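Local structure of probable tRNA pseudouridine synthase D (Methanosarcina mazei, 1Z2Z) at residues A[222-227]-A[252-257]. The protein probably catalyses the isomerisation of uridine 13 to pseudouridine in transfer RNAs. Sequence-based numbering, arbitrary orientation.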
loop_
_atom_site.group_PDB
_atom_site.type_symbol
_atom_site.label_atom_id
_atom_site.label_comp_id
_atom_site.label_asym_id
_atom_site.label_seq_id
_atom_site.Cartn_x
_atom_site.Cartn_y
_atom_site.Cartn_z
ATOM N N ASP A 222 -25.179 -7.860 15.856
ATOM C CA ASP A 222 -26.299 -8.794 15.928
ATOM C C ASP A 222 -27.478 -8.232 16.726
ATOM O O ASP A 222 -28.494 -8.901 16.902
ATOM C CB ASP A 222 -25.834 -10.143 16.512
ATOM C CG ASP A 222 -24.767 -9.991 17.586
ATOM O OD1 ASP A 222 -25.029 -9.315 18.596
ATOM O OD2 ASP A 222 -23.668 -10.557 17.424
ATOM N N THR A 223 -27.341 -6.988 17.186
ATOM C CA THR A 223 -28.390 -6.325 17.963
ATOM C C THR A 223 -28.726 -4.975 17.367
ATOM O O THR A 223 -29.819 -4.448 17.575
ATOM C CB THR A 223 -27.958 -6.080 19.413
ATOM O OG1 THR A 223 -26.700 -5.397 19.414
ATOM C CG2 THR A 223 -27.838 -7.389 20.166
ATOM N N LEU A 224 -27.770 -4.416 16.633
ATOM C CA LEU A 224 -27.936 -3.113 15.996
ATOM C C LEU A 224 -28.270 -2.025 17.011
ATOM O O LEU A 224 -28.825 -0.986 16.656
ATOM C CB LEU A 224 -29.031 -3.179 14.922
ATOM C CG LEU A 224 -28.798 -4.114 13.726
ATOM C CD1 LEU A 224 -29.989 -4.067 12.791
ATOM C CD2 LEU A 224 -27.538 -3.703 12.997
ATOM N N ASP A 225 -27.929 -2.272 18.274
ATOM C CA ASP A 225 -28.166 -1.317 19.355
ATOM C C ASP A 225 -27.031 -0.278 19.357
ATOM O O ASP A 225 -26.080 -0.387 20.132
ATOM C CB ASP A 225 -28.230 -2.075 20.693
ATOM C CG ASP A 225 -28.346 -1.153 21.903
ATOM O OD1 ASP A 225 -28.461 0.080 21.726
ATOM O OD2 ASP A 225 -28.322 -1.681 23.041
ATOM N N PHE A 226 -27.140 0.723 18.480
ATOM C CA PHE A 226 -26.128 1.776 18.348
ATOM C C PHE A 226 -26.010 2.641 19.596
ATOM O O PHE A 226 -24.990 3.300 19.814
ATOM C CB PHE A 226 -26.446 2.659 17.141
ATOM C CG PHE A 226 -26.748 1.887 15.896
ATOM C CD1 PHE A 226 -25.816 0.996 15.374
ATOM C CD2 PHE A 226 -27.985 2.003 15.274
ATOM C CE1 PHE A 226 -26.105 0.239 14.244
ATOM C CE2 PHE A 226 -28.286 1.251 14.143
ATOM C CZ PHE A 226 -27.347 0.361 13.631
ATOM N N LYS A 227 -27.061 2.631 20.411
ATOM C CA LYS A 227 -27.096 3.396 21.651
ATOM C C LYS A 227 -26.027 2.847 22.589
ATOM O O LYS A 227 -25.294 3.604 23.235
ATOM C CB LYS A 227 -28.484 3.282 22.301
ATOM C CG LYS A 227 -29.631 3.741 21.396
ATOM C CD LYS A 227 -31.006 3.728 22.084
ATOM C CE LYS A 227 -31.509 2.322 22.426
ATOM N NZ LYS A 227 -30.791 1.704 23.581
ATOM N N GLU A 252 -32.616 3.792 10.399
ATOM C CA GLU A 252 -32.621 3.164 9.081
ATOM C C GLU A 252 -32.081 4.101 8.008
ATOM O O GLU A 252 -32.301 3.875 6.821
ATOM C CB GLU A 252 -34.037 2.721 8.702
ATOM C CG GLU A 252 -34.650 1.692 9.642
ATOM C CD GLU A 252 -33.876 0.384 9.679
ATOM O OE1 GLU A 252 -32.730 0.376 10.180
ATOM O OE2 GLU A 252 -34.416 -0.638 9.202
ATOM N N ASP A 253 -31.372 5.147 8.423
ATOM C CA ASP A 253 -30.820 6.106 7.472
ATOM C C ASP A 253 -29.364 5.777 7.152
ATOM O O ASP A 253 -28.494 6.655 7.131
ATOM C CB ASP A 253 -30.937 7.530 8.027
ATOM C CG ASP A 253 -30.891 8.591 6.934
ATOM O OD1 ASP A 253 -31.654 8.469 5.950
ATOM O OD2 ASP A 253 -30.104 9.554 7.064
ATOM N N TYR A 254 -29.113 4.496 6.906
ATOM C CA TYR A 254 -27.780 4.018 6.571
ATOM C C TYR A 254 -27.269 4.737 5.326
ATOM O O TYR A 254 -26.064 4.921 5.155
ATOM C CB TYR A 254 -27.820 2.506 6.333
ATOM C CG TYR A 254 -28.385 1.736 7.503
ATOM C CD1 TYR A 254 -27.683 1.631 8.701
ATOM C CD2 TYR A 254 -29.645 1.150 7.427
ATOM C CE1 TYR A 254 -28.230 0.963 9.802
ATOM C CE2 TYR A 254 -30.200 0.482 8.518
ATOM C CZ TYR A 254 -29.491 0.391 9.699
ATOM O OH TYR A 254 -30.051 -0.266 10.770
ATOM N N SER A 255 -28.185 5.155 4.458
ATOM C CA SER A 255 -27.788 5.848 3.238
ATOM C C SER A 255 -26.973 7.099 3.544
ATOM O O SER A 255 -25.900 7.296 2.977
ATOM C CB SER A 255 -29.021 6.209 2.387
ATOM O OG SER A 255 -30.027 6.878 3.136
ATOM N N GLY A 256 -27.479 7.927 4.454
ATOM C CA GLY A 256 -26.788 9.152 4.814
ATOM C C GLY A 256 -25.860 9.015 6.003
ATOM O O GLY A 256 -25.306 10.006 6.484
ATOM N N SER A 257 -25.681 7.792 6.487
ATOM C CA SER A 257 -24.797 7.577 7.625
ATOM C C SER A 257 -23.341 7.832 7.224
ATOM O O SER A 257 -22.467 7.888 8.075
ATOM C CB SER A 257 -24.950 6.153 8.167
ATOM O OG SER A 257 -24.419 5.208 7.262
#
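Phe226 and Tyr254 meet ring to ring where the turn between helices 213-223 and 226-232 packs against the loop that follows helix 238-249. This is hydrophobic packing inside the helical part of the TruD fold, away from the predicted catalytic aspartate. The tyrosine side chain leaves CB with CG anti to the carbonyl carbon (chi1 -56°), and its outer end comes closer to residues 222-227 than its base does. Moving out along the ring, CE1 comes within 4.0 Å of CZ of Phe226, which approaches the tyrosine ring edge-on; the two side chains run roughly perpendicular. At the tip, OH of Tyr254 lies in the plane of the phenylalanine ring, at its edge, 4.0 Å from CZ of Phe226, while CD1 of Leu224 is a looser neighbour at 4.3 Å from the same OH. That hydroxyl spends its proton within its own loop, on OE1 of Glu252 at 2.8 Å, a bond that meets the carboxylate oxygen nearly along its C-O axis and probably limits how far the tip can move. Leu199 touches Leu224, Ala198 touches Tyr254, and Leu247 touches both aromatic side chains, so helices 194-202 and 238-249 also border the contact. In the turn itself, Leu224 has left the helix with positive phi (57°), and Asp225 follows as N-cap of the next one, its OD1 accepting from the backbone N of Glu228. The same turn sets O of Leu224 over the centre of the Phe226 ring, 3.3 Å above its plane.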